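Local atomic coordinates of probable glycosidase crf1 (Neosartorya fumigata, PDB entry 6IBW), a protein that cuts chitin and transfers the released chains to 1,6-beta-glucan or to other chitin, cross-linking polysaccharides in the fungal cell wall and septa. Residues Q112-G117 with Y124-Y129; Q34-A39 with D63-F68; A54-A59 with G188-N193. One frame throughout, in Å; residues are numbered along the deposited sequence.

Contact 1 (Q112-G117 with Y124-Y129); sequences QTNYFG and YDRGTY. With NAG (2-acetamido-2-deoxy-beta-D-glucopyranose), chain D; NAG (2-acetamido-2-deoxy-beta-D-glucopyranose), chain C; NAG (2-acetamido-2-deoxy-beta-D-glucopyranose), chain B.
Arg126 folds against Tyr115 and Phe116 at the turn end of the beta hairpin formed by strands 110-116 and 127-131, at one margin of the sheet that bears the chitin cleft of the GH16 catalytic domain, a beta-sandwich. Its aliphatic part crosses the Tyr115 side chain at about a right angle, with CG over one ring face, 4.0 Å from the centroid. The chain then bends twice, at chi2 and chi3, which returns NE to the Tyr115 carbonyl: Arg126 NE donates a hydrogen bond to Tyr115 O at 3.1 Å, in the carbonyl plane, and the oxygen meets the guanidinium at its edge. Farther out, Arg126 NH2 approaches Phe116 CD2 obliquely at 3.7 Å. The Phe116 ring also touches Glu98, the likely nucleophile, and a chitin sugar.

Thr128 pairs with Thr113 through two backbone hydrogen bonds, Thr113 N to Thr128 O (2.9 Å) and Thr128 N to Thr113 O (3.0 Å). Their side chains lie side by side on one face, where Thr113 OG1 is also hydrogen-bonded to Arg161 NH1. On the other face, which bears Asn114 and the sugars, Gln112 lies across Tyr129, its amide plane turned 63° from the ring and its OE1 hydrogen-bonded to Trp200 NE1. Gln112 CG sits over the Tyr129 ring, 3.5 Å from the centroid and 22° off the ring normal.

Contact 2 (Q34-A39 with D63-F68); sequences QWEVTA and DTDFYF
Glu36 and Asp63 form an antiparallel hydrogen-bonded pair: Glu36 N donates a hydrogen bond to Asp63 O at 2.8 Å, and Asp63 N donates one to Glu36 O at 3.1 Å. The third backbone bond, Asp65 N to Gln34 O, is nearly straight at the hydrogen (174°), although the donor stands 34° out of the carbonyl plane. Side by side above this pair, the carboxylates of Glu36 and Asp63 lie in nearly parallel planes, with Glu36 OE2 3.8 Å from Asp63 OD2. Arg180 would offset the crowding of charge, through a salt bridge to Asp63 OD2 and a long, weak ion pair to Glu36 OE1.

Strand 35-39 is an outermost strand of the seven-stranded antiparallel sheet of the GH16 beta-sandwich. Strand 61-64 lies between it and strand 180-187, whose chitin-binding Arg182 touches the Asp63 side chain. Trp35 points instead into the sandwich, packing on Val219 of the other sheet while its NE1 is hydrogen-bonded to Tyr22 OH. Thr64 CG2 sits over the six-membered ring of Trp35, 3.3 Å from its centroid. With chi1 of Thr64 at 57°, OG1 lies between the backbone N and the carbonyl carbon, and CG2 falls beside the backbone N, over that ring. The hydroxyl is used twice: it accepts from Leu181 N, and Thr64 OG1 donates to Phe66 O at 2.7 Å.

Contact 3 (A54-A59 with G188-N193); sequences AKQGDA and GGDPSN. With NAG (2-acetamido-2-deoxy-beta-D-glucopyranose), chain E.
Gln56 reaches across to Asp190 with an extended side chain, and the two side chains meet at about a right angle. The amide of Gln56 and the carboxylate of Asp190 are turned 48° against each other, with the amide nitrogen directed at one oxygen of the pair. Gln56 NE2 is modelled 2.4 Å from Asp190 OD1. A hydrogen bond is plausible there, but so short a separation is doubtful at this resolution. Pro191 borders the same amide, its CD 3.4 Å from Gln56 NE2, and Tyr207 touches Gln56, Asp190 and Pro191 alike.

Two turns carry these groups. Gln56 and Gly57 occupy the centre of a type II beta turn from Lys55 to Asp58, where the positive phi of Gly57 (87°) suits a glycine. Asp190 opens a type I turn ending at Asn193 and makes an Asx turn as well, for Ser192 N donates to Asp190 OD1 at 2.9 Å. The carboxylate oxygen is met on its anti side by that N-H, which restrains the carboxylate.

The first turn has its own brace: Asp58 OD2 accepts from Ala54 N at 3.0 Å and more weakly from Lys55 N. Both turns belong to loops beside the chitin cleft of the GH16 sandwich, one following strand 50-53 and the other preceding helix 195-200. An N-acetylglucosamine touches both loops: its acetamide methyl C8 lies 3.3 Å from Asn193 OD1, and its O7 is 3.6 Å from Ala59 CB.

Contacts 1 and 2 involve the two outermost strands of one seven-stranded sheet, on opposite sides of the chain's centre, their centres 23 Å apart. Between them run the strands carrying the probable catalytic Glu98 and Glu102 and the chitin-binding Arg182. Contact 1 reaches the catalytic pair, the Phe116 side chain about 3 Å from that of Glu98, while in contact 2 the Asp63 side chain is about 3 Å from that of Arg182. Contact 3 joins loops at the cleft, the Asp190 side chain about 7 Å from those of Trp186 and Thr197. It touches contact 2, Ala39 CB packing 3.4 Å from Ala59 O, whereas contact 1 is about 11 Å from contact 3 at the nearest atoms.

Contact 1 (Q112-G117 with Y124-Y129)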
loop_
_atom_site.group_PDB
_atom_site.type_symbol
_atom_site.label_atom_id
_atom_site.label_comp_id
_atom_site.label_asym_id
_atom_site.label_seq_id
_atom_site.Cartn_x
_atom_site.Cartn_y
_atom_site.Cartn_z
ATOM N N GLN A 112 7.236 9.222 -0.816
ATOM C CA GLN A 112 8.108 8.143 -1.302
ATOM C C GLN A 112 7.300 7.096 -2.068
ATOM O O GLN A 112 6.123 6.857 -1.743
ATOM C CB GLN A 112 8.830 7.526 -0.130
ATOM C CG GLN A 112 10.328 7.607 -0.297
ATOM C CD GLN A 112 10.948 6.770 0.787
ATOM O OE1 GLN A 112 11.285 7.286 1.855
ATOM N NE2 GLN A 112 11.017 5.464 0.539
ATOM N N THR A 113 7.927 6.537 -3.090
ATOM C CA THR A 113 7.432 5.353 -3.822
ATOM C C THR A 113 8.430 4.244 -3.546
ATOM O O THR A 113 9.609 4.538 -3.384
ATOM C CB THR A 113 7.260 5.656 -5.309
ATOM O OG1 THR A 113 8.542 5.607 -5.921
ATOM C CG2 THR A 113 6.687 7.031 -5.558
ATOM N N ASN A 114 7.984 3.005 -3.474
ATOM C CA ASN A 114 8.911 1.908 -3.121
ATOM C C ASN A 114 8.301 0.614 -3.620
ATOM O O ASN A 114 7.086 0.589 -3.788
ATOM C CB ASN A 114 9.204 1.905 -1.619
ATOM C CG ASN A 114 10.301 0.940 -1.223
ATOM O OD1 ASN A 114 11.397 0.944 -1.779
ATOM N ND2 ASN A 114 10.027 0.136 -0.207
ATOM N N TYR A 115 9.115 -0.408 -3.864
ATOM C CA TYR A 115 8.617 -1.764 -4.202
ATOM C C TYR A 115 9.628 -2.790 -3.706
ATOM O O TYR A 115 10.760 -2.418 -3.437
ATOM C CB TYR A 115 8.382 -1.881 -5.707
ATOM C CG TYR A 115 9.640 -2.175 -6.477
ATOM C CD1 TYR A 115 10.069 -3.480 -6.635
ATOM C CD2 TYR A 115 10.416 -1.160 -7.020
ATOM C CE1 TYR A 115 11.233 -3.776 -7.316
ATOM C CE2 TYR A 115 11.589 -1.444 -7.703
ATOM C CZ TYR A 115 12.000 -2.760 -7.854
ATOM O OH TYR A 115 13.134 -3.095 -8.544
ATOM N N PHE A 116 9.213 -4.042 -3.561
ATOM C CA PHE A 116 10.151 -5.193 -3.499
ATOM C C PHE A 116 9.480 -6.401 -4.145
ATOM O O PHE A 116 8.277 -6.373 -4.383
ATOM C CB PHE A 116 10.720 -5.397 -2.091
ATOM C CG PHE A 116 9.775 -5.188 -0.937
ATOM C CD1 PHE A 116 8.808 -6.150 -0.652
ATOM C CD2 PHE A 116 9.888 -4.083 -0.094
ATOM C CE1 PHE A 116 7.953 -6.005 0.437
ATOM C CE2 PHE A 116 9.023 -3.928 0.978
ATOM C CZ PHE A 116 8.057 -4.887 1.242
ATOM N N GLY A 117 10.294 -7.355 -4.573
ATOM C CA GLY A 117 9.842 -8.646 -5.114
ATOM C C GLY A 117 10.183 -9.733 -4.125
ATOM O O GLY A 117 11.334 -9.787 -3.730
ATOM N N TYR A 124 18.176 -1.059 0.273
ATOM C CA TYR A 124 16.955 -0.214 0.206
ATOM C C TYR A 124 17.078 0.738 -0.987
ATOM O O TYR A 124 16.895 1.966 -0.813
ATOM C CB TYR A 124 16.708 0.403 1.580
ATOM C CG TYR A 124 16.301 -0.631 2.594
ATOM C CD1 TYR A 124 14.976 -1.011 2.731
ATOM C CD2 TYR A 124 17.243 -1.267 3.388
ATOM C CE1 TYR A 124 14.583 -1.960 3.660
ATOM C CE2 TYR A 124 16.869 -2.226 4.319
ATOM C CZ TYR A 124 15.538 -2.584 4.447
ATOM O OH TYR A 124 15.179 -3.529 5.362
ATOM N N ASP A 125 17.322 0.158 -2.167
ATOM C CA ASP A 125 17.602 0.881 -3.441
ATOM C C ASP A 125 16.364 0.864 -4.352
ATOM O O ASP A 125 16.450 1.314 -5.506
ATOM C CB ASP A 125 18.756 0.205 -4.171
ATOM C CG ASP A 125 18.396 -1.237 -4.459
ATOM O OD1 ASP A 125 18.207 -1.988 -3.472
ATOM O OD2 ASP A 125 18.212 -1.569 -5.643
ATOM N N ARG A 126 15.248 0.324 -3.865
ATOM C CA ARG A 126 13.970 0.286 -4.608
ATOM C C ARG A 126 13.104 1.494 -4.235
ATOM O O ARG A 126 11.878 1.410 -4.429
ATOM C CB ARG A 126 13.227 -1.009 -4.289
ATOM C CG ARG A 126 13.936 -2.289 -4.708
ATOM C CD ARG A 126 14.381 -3.191 -3.581
ATOM N NE ARG A 126 13.589 -2.979 -2.382
ATOM C CZ ARG A 126 14.081 -2.851 -1.151
ATOM N NH1 ARG A 126 15.381 -2.930 -0.936
ATOM N NH2 ARG A 126 13.273 -2.666 -0.115
ATOM N N GLY A 127 13.686 2.580 -3.720
ATOM C CA GLY A 127 12.926 3.747 -3.230
ATOM C C GLY A 127 13.142 4.967 -4.107
ATOM O O GLY A 127 14.235 5.109 -4.667
ATOM N N THR A 128 12.160 5.856 -4.200
ATOM C CA THR A 128 12.231 7.083 -5.026
ATOM C C THR A 128 11.437 8.189 -4.340
ATOM O O THR A 128 10.301 7.965 -3.990
ATOM C CB THR A 128 11.745 6.785 -6.447
ATOM O OG1 THR A 128 12.948 6.598 -7.170
ATOM C CG2 THR A 128 10.944 7.883 -7.103
ATOM N N TYR A 129 12.014 9.358 -4.181
ATOM C CA TYR A 129 11.305 10.501 -3.582
ATOM C C TYR A 129 10.787 11.345 -4.739
ATOM O O TYR A 129 11.552 11.596 -5.678
ATOM C CB TYR A 129 12.253 11.273 -2.677
ATOM C CG TYR A 129 12.581 10.583 -1.381
ATOM C CD1 TYR A 129 11.749 10.709 -0.288
ATOM C CD2 TYR A 129 13.748 9.851 -1.233
ATOM C CE1 TYR A 129 12.054 10.111 0.920
ATOM C CE2 TYR A 129 14.061 9.229 -0.039
ATOM C CZ TYR A 129 13.217 9.371 1.043
ATOM O OH TYR A 129 13.522 8.737 2.212
HETATM C C1 NAG D . 12.535 1.693 5.323
HETATM C C2 NAG D . 11.955 1.821 3.905
HETATM C C3 NAG D . 10.486 2.237 3.986
HETATM C C4 NAG D . 9.729 1.194 4.816
HETATM C C5 NAG D . 10.352 0.987 6.205
HETATM C C6 NAG D . 9.647 -0.203 6.864
HETATM C C7 NAG D . 13.244 2.408 1.878
HETATM C C8 NAG D . 14.151 3.420 1.231
HETATM N N2 NAG D . 12.739 2.739 3.080
HETATM O O3 NAG D . 9.922 2.393 2.667
HETATM O O4 NAG D . 8.370 1.580 4.989
HETATM O O5 NAG D . 11.779 0.773 6.142
HETATM O O6 NAG D . 10.094 -0.386 8.199
HETATM O O7 NAG D . 13.028 1.344 1.311
HETATM C C1 NAG C . 6.869 -1.612 3.577
HETATM C C2 NAG C . 7.317 -2.298 4.877
HETATM C C3 NAG C . 6.164 -2.576 5.827
HETATM C C4 NAG C . 5.280 -1.334 5.970
HETATM C C5 NAG C . 4.888 -0.722 4.642
HETATM C C6 NAG C . 4.172 0.598 4.880
HETATM C C7 NAG C . 9.404 -3.552 4.490
HETATM C C8 NAG C . 10.026 -4.919 4.429
HETATM N N2 NAG C . 8.070 -3.523 4.662
HETATM O O1 NAG C . 8.009 -1.084 2.858
HETATM O O3 NAG C . 6.745 -2.872 7.098
HETATM O O4 NAG C . 4.033 -1.625 6.608
HETATM O O5 NAG C . 6.015 -0.483 3.817
HETATM O O6 NAG C . 5.039 1.631 5.369
HETATM O O7 NAG C . 10.111 -2.555 4.400
HETATM C C1 NAG B . 17.511 1.104 7.113
HETATM C C2 NAG B . 16.314 1.043 8.084
HETATM C C3 NAG B . 15.055 0.698 7.257
HETATM C C4 NAG B . 14.816 1.765 6.186
HETATM C C5 NAG B . 16.113 2.184 5.477
HETATM C C6 NAG B . 15.863 3.506 4.737
HETATM C C7 NAG B . 16.278 -1.083 9.391
HETATM C C8 NAG B . 16.477 -1.614 10.779
HETATM N N2 NAG B . 16.482 0.234 9.300
HETATM O O1 NAG B . 18.826 1.192 7.705
HETATM O O3 NAG B . 13.886 0.597 8.089
HETATM O O4 NAG B . 13.908 1.271 5.180
HETATM O O5 NAG B . 17.244 2.294 6.367
HETATM O O6 NAG B . 17.052 4.025 4.134
HETATM O O7 NAG B . 15.953 -1.808 8.451
#

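Contact 2 (Q34-A39 with D63-F68)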
loop_
_atom_site.group_PDB
_atom_site.type_symbol
_atom_site.label_atom_id
_atom_site.label_comp_id
_atom_site.label_asym_id
_atom_site.label_seq_id
_atom_site.Cartn_x
_atom_site.Cartn_y
_atom_site.Cartn_z
ATOM N N GLN A 34 -15.948 -4.922 2.461
ATOM C CA GLN A 34 -15.029 -5.820 1.727
ATOM C C GLN A 34 -13.600 -5.582 2.224
ATOM O O GLN A 34 -12.645 -5.951 1.500
ATOM C CB GLN A 34 -15.187 -5.601 0.221
ATOM C CG GLN A 34 -16.246 -6.497 -0.395
ATOM C CD GLN A 34 -16.912 -5.827 -1.572
ATOM O OE1 GLN A 34 -16.614 -6.125 -2.724
ATOM N NE2 GLN A 34 -17.825 -4.907 -1.285
ATOM N N TRP A 35 -13.470 -5.003 3.420
ATOM C CA TRP A 35 -12.184 -4.684 4.089
ATOM C C TRP A 35 -12.154 -5.367 5.456
ATOM O O TRP A 35 -13.240 -5.607 6.004
ATOM C CB TRP A 35 -12.046 -3.176 4.253
ATOM C CG TRP A 35 -11.961 -2.410 2.974
ATOM C CD1 TRP A 35 -12.998 -2.004 2.195
ATOM C CD2 TRP A 35 -10.765 -1.887 2.363
ATOM N NE1 TRP A 35 -12.532 -1.274 1.135
ATOM C CE2 TRP A 35 -11.170 -1.187 1.207
ATOM C CE3 TRP A 35 -9.401 -1.944 2.663
ATOM C CZ2 TRP A 35 -10.269 -0.558 0.353
ATOM C CZ3 TRP A 35 -8.513 -1.312 1.818
ATOM C CH2 TRP A 35 -8.940 -0.636 0.675
ATOM N N GLU A 36 -10.977 -5.643 6.009
ATOM C CA GLU A 36 -10.856 -6.098 7.423
ATOM C C GLU A 36 -9.989 -5.079 8.167
ATOM O O GLU A 36 -8.990 -4.616 7.598
ATOM C CB GLU A 36 -10.389 -7.559 7.520
ATOM C CG GLU A 36 -8.888 -7.780 7.686
ATOM C CD GLU A 36 -8.284 -8.981 6.954
ATOM O OE1 GLU A 36 -9.038 -9.723 6.267
ATOM O OE2 GLU A 36 -7.040 -9.168 7.045
ATOM N N VAL A 37 -10.398 -4.709 9.376
ATOM C CA VAL A 37 -9.577 -3.850 10.263
ATOM C C VAL A 37 -8.587 -4.779 10.967
ATOM O O VAL A 37 -9.004 -5.524 11.855
ATOM C CB VAL A 37 -10.473 -3.043 11.217
ATOM C CG1 VAL A 37 -9.664 -2.120 12.121
ATOM C CG2 VAL A 37 -11.502 -2.244 10.431
ATOM N N THR A 38 -7.336 -4.769 10.527
ATOM C CA THR A 38 -6.282 -5.706 10.996
ATOM C C THR A 38 -5.670 -5.211 12.312
ATOM O O THR A 38 -5.225 -6.054 13.094
ATOM C CB THR A 38 -5.262 -5.934 9.878
ATOM O OG1 THR A 38 -4.797 -4.658 9.436
ATOM C CG2 THR A 38 -5.873 -6.699 8.728
ATOM N N ALA A 39 -5.656 -3.902 12.551
ATOM C CA ALA A 39 -5.148 -3.301 13.803
ATOM C C ALA A 39 -5.930 -2.025 14.107
ATOM O O ALA A 39 -6.471 -1.419 13.166
ATOM C CB ALA A 39 -3.680 -3.023 13.673
ATOM N N ASP A 63 -7.071 -3.810 5.362
ATOM C CA ASP A 63 -6.738 -4.732 4.257
ATOM C C ASP A 63 -7.987 -4.988 3.422
ATOM O O ASP A 63 -9.036 -5.136 4.044
ATOM C CB ASP A 63 -6.501 -6.105 4.855
ATOM C CG ASP A 63 -5.060 -6.494 5.052
ATOM O OD1 ASP A 63 -4.346 -5.773 5.781
ATOM O OD2 ASP A 63 -4.685 -7.564 4.526
ATOM N N THR A 64 -7.915 -5.144 2.103
ATOM C CA THR A 64 -9.111 -5.584 1.339
ATOM C C THR A 64 -9.283 -7.082 1.592
ATOM O O THR A 64 -8.271 -7.759 1.794
ATOM C CB THR A 64 -9.014 -5.277 -0.156
ATOM O OG1 THR A 64 -7.844 -5.871 -0.710
ATOM C CG2 THR A 64 -8.993 -3.803 -0.462
ATOM N N ASP A 65 -10.516 -7.578 1.608
ATOM C CA ASP A 65 -10.795 -9.030 1.769
ATOM C C ASP A 65 -10.301 -9.759 0.530
ATOM O O ASP A 65 -9.866 -10.928 0.642
ATOM C CB ASP A 65 -12.285 -9.307 1.915
ATOM C CG ASP A 65 -12.748 -9.048 3.323
ATOM O OD1 ASP A 65 -11.856 -9.007 4.209
ATOM O OD2 ASP A 65 -13.972 -8.861 3.503
ATOM N N PHE A 66 -10.299 -9.044 -0.590
ATOM C CA PHE A 66 -10.024 -9.627 -1.917
ATOM C C PHE A 66 -8.624 -9.274 -2.412
ATOM O O PHE A 66 -7.978 -8.345 -1.899
ATOM C CB PHE A 66 -11.050 -9.103 -2.904
ATOM C CG PHE A 66 -11.084 -7.603 -3.028
ATOM C CD1 PHE A 66 -10.126 -6.931 -3.767
ATOM C CD2 PHE A 66 -12.093 -6.869 -2.423
ATOM C CE1 PHE A 66 -10.191 -5.552 -3.910
ATOM C CE2 PHE A 66 -12.144 -5.489 -2.549
ATOM C CZ PHE A 66 -11.195 -4.831 -3.297
ATOM N N TYR A 67 -8.195 -10.014 -3.427
ATOM C CA TYR A 67 -6.926 -9.797 -4.156
ATOM C C TYR A 67 -7.250 -9.467 -5.603
ATOM O O TYR A 67 -8.313 -9.864 -6.066
ATOM C CB TYR A 67 -6.056 -11.044 -4.124
ATOM C CG TYR A 67 -5.409 -11.338 -2.799
ATOM C CD1 TYR A 67 -6.147 -11.805 -1.720
ATOM C CD2 TYR A 67 -4.038 -11.227 -2.645
ATOM C CE1 TYR A 67 -5.539 -12.120 -0.516
ATOM C CE2 TYR A 67 -3.418 -11.533 -1.447
ATOM C CZ TYR A 67 -4.173 -11.976 -0.380
ATOM O OH TYR A 67 -3.590 -12.307 0.802
ATOM N N PHE A 68 -6.369 -8.743 -6.282
ATOM C CA PHE A 68 -6.560 -8.453 -7.719
ATOM C C PHE A 68 -5.252 -8.803 -8.428
ATOM O O PHE A 68 -4.181 -8.799 -7.787
ATOM C CB PHE A 68 -7.155 -7.052 -7.878
ATOM C CG PHE A 68 -6.213 -5.901 -7.668
ATOM C CD1 PHE A 68 -5.936 -5.439 -6.397
ATOM C CD2 PHE A 68 -5.649 -5.247 -8.751
ATOM C CE1 PHE A 68 -5.074 -4.368 -6.211
ATOM C CE2 PHE A 68 -4.796 -4.172 -8.564
ATOM C CZ PHE A 68 -4.503 -3.738 -7.290
#

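Contact 3 (A54-A59 with G188-N193)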
loop_
_atom_site.group_PDB
_atom_site.type_symbol
_atom_site.label_atom_id
_atom_site.label_comp_id
_atom_site.label_asym_id
_atom_site.label_seq_id
_atom_site.Cartn_x
_atom_site.Cartn_y
_atom_site.Cartn_z
ATOM N N ALA A 54 -2.636 8.176 17.797
ATOM C CA ALA A 54 -2.902 8.988 19.006
ATOM C C ALA A 54 -1.871 8.654 20.082
ATOM O O ALA A 54 -1.505 9.560 20.820
ATOM C CB ALA A 54 -4.313 8.799 19.498
ATOM N N LYS A 55 -1.418 7.410 20.160
ATOM C CA LYS A 55 -0.553 6.930 21.266
ATOM C C LYS A 55 0.457 5.920 20.721
ATOM O O LYS A 55 0.371 5.572 19.540
ATOM C CB LYS A 55 -1.420 6.361 22.392
ATOM C CG LYS A 55 -1.732 4.869 22.322
ATOM C CD LYS A 55 -2.095 4.277 23.681
ATOM C CE LYS A 55 -3.581 4.308 23.961
ATOM N NZ LYS A 55 -4.311 3.446 23.002
ATOM N N GLN A 56 1.414 5.513 21.552
ATOM C CA GLN A 56 2.467 4.560 21.137
ATOM C C GLN A 56 1.780 3.226 20.828
ATOM O O GLN A 56 0.828 2.856 21.560
ATOM C CB GLN A 56 3.577 4.425 22.180
ATOM C CG GLN A 56 4.935 4.203 21.533
ATOM C CD GLN A 56 5.955 3.470 22.370
ATOM O OE1 GLN A 56 5.726 3.175 23.536
ATOM N NE2 GLN A 56 7.105 3.182 21.775
ATOM N N GLY A 57 2.219 2.558 19.760
ATOM C CA GLY A 57 1.685 1.260 19.314
ATOM C C GLY A 57 0.483 1.405 18.401
ATOM O O GLY A 57 0.053 0.370 17.885
ATOM N N ASP A 58 -0.031 2.622 18.204
ATOM C CA ASP A 58 -1.172 2.904 17.297
ATOM C C ASP A 58 -0.702 2.747 15.853
ATOM O O ASP A 58 0.078 3.590 15.379
ATOM C CB ASP A 58 -1.755 4.304 17.494
ATOM C CG ASP A 58 -2.800 4.372 18.586
ATOM O OD1 ASP A 58 -2.939 3.381 19.316
ATOM O OD2 ASP A 58 -3.473 5.407 18.691
ATOM N N ALA A 59 -1.178 1.704 15.180
ATOM C CA ALA A 59 -0.842 1.383 13.775
ATOM C C ALA A 59 -2.118 0.947 13.069
ATOM O O ALA A 59 -2.210 -0.172 12.576
ATOM C CB ALA A 59 0.230 0.328 13.732
ATOM N N GLY A 188 6.852 5.541 12.424
ATOM C CA GLY A 188 8.202 5.045 12.116
ATOM C C GLY A 188 9.192 5.656 13.086
ATOM O O GLY A 188 10.277 5.094 13.269
ATOM N N GLY A 189 8.803 6.764 13.710
ATOM C CA GLY A 189 9.579 7.453 14.750
ATOM C C GLY A 189 9.202 6.944 16.126
ATOM O O GLY A 189 9.558 7.603 17.114
ATOM N N ASP A 190 8.501 5.816 16.210
ATOM C CA ASP A 190 8.239 5.137 17.500
ATOM C C ASP A 190 9.593 5.003 18.179
ATOM O O ASP A 190 10.535 4.541 17.545
ATOM C CB ASP A 190 7.581 3.769 17.294
ATOM C CG ASP A 190 7.195 3.030 18.574
ATOM O OD1 ASP A 190 7.980 3.043 19.529
ATOM O OD2 ASP A 190 6.089 2.459 18.609
ATOM N N PRO A 191 9.743 5.392 19.460
ATOM C CA PRO A 191 11.049 5.377 20.125
ATOM C C PRO A 191 11.663 3.972 20.203
ATOM O O PRO A 191 12.809 3.862 20.494
ATOM C CB PRO A 191 10.726 5.865 21.546
ATOM C CG PRO A 191 9.444 6.641 21.373
ATOM C CD PRO A 191 8.675 5.831 20.361
ATOM N N SER A 192 10.852 2.941 19.995
ATOM C CA SER A 192 11.253 1.529 20.192
ATOM C C SER A 192 11.663 0.901 18.863
ATOM O O SER A 192 12.081 -0.276 18.904
ATOM C CB SER A 192 10.150 0.736 20.853
ATOM O OG SER A 192 9.383 0.019 19.889
ATOM N N ASN A 193 11.561 1.625 17.747
ATOM C CA ASN A 193 11.988 1.094 16.429
ATOM C C ASN A 193 13.506 1.161 16.344
ATOM O O ASN A 193 14.142 1.822 17.156
ATOM C CB ASN A 193 11.466 1.901 15.247
ATOM C CG ASN A 193 9.970 1.912 15.089
ATOM O OD1 ASN A 193 9.268 1.022 15.556
ATOM N ND2 ASN A 193 9.481 2.947 14.441
HETATM C C1 NAG E . 3.384 -2.381 13.002
HETATM C C2 NAG E . 3.519 -1.899 14.433
HETATM C C3 NAG E . 3.531 -3.095 15.392
HETATM C C4 NAG E . 2.371 -4.057 15.096
HETATM C C5 NAG E . 1.967 -4.192 13.605
HETATM C C6 NAG E . 0.506 -4.636 13.468
HETATM C C7 NAG E . 4.643 0.229 14.884
HETATM C C8 NAG E . 6.005 0.842 15.078
HETATM N N2 NAG E . 4.701 -1.082 14.608
HETATM O O3 NAG E . 3.393 -2.617 16.743
HETATM O O4 NAG E . 2.706 -5.334 15.691
HETATM O O5 NAG E . 2.098 -2.959 12.893
HETATM O O6 NAG E . -0.389 -3.499 13.429
HETATM O O7 NAG E . 3.593 0.882 14.994
#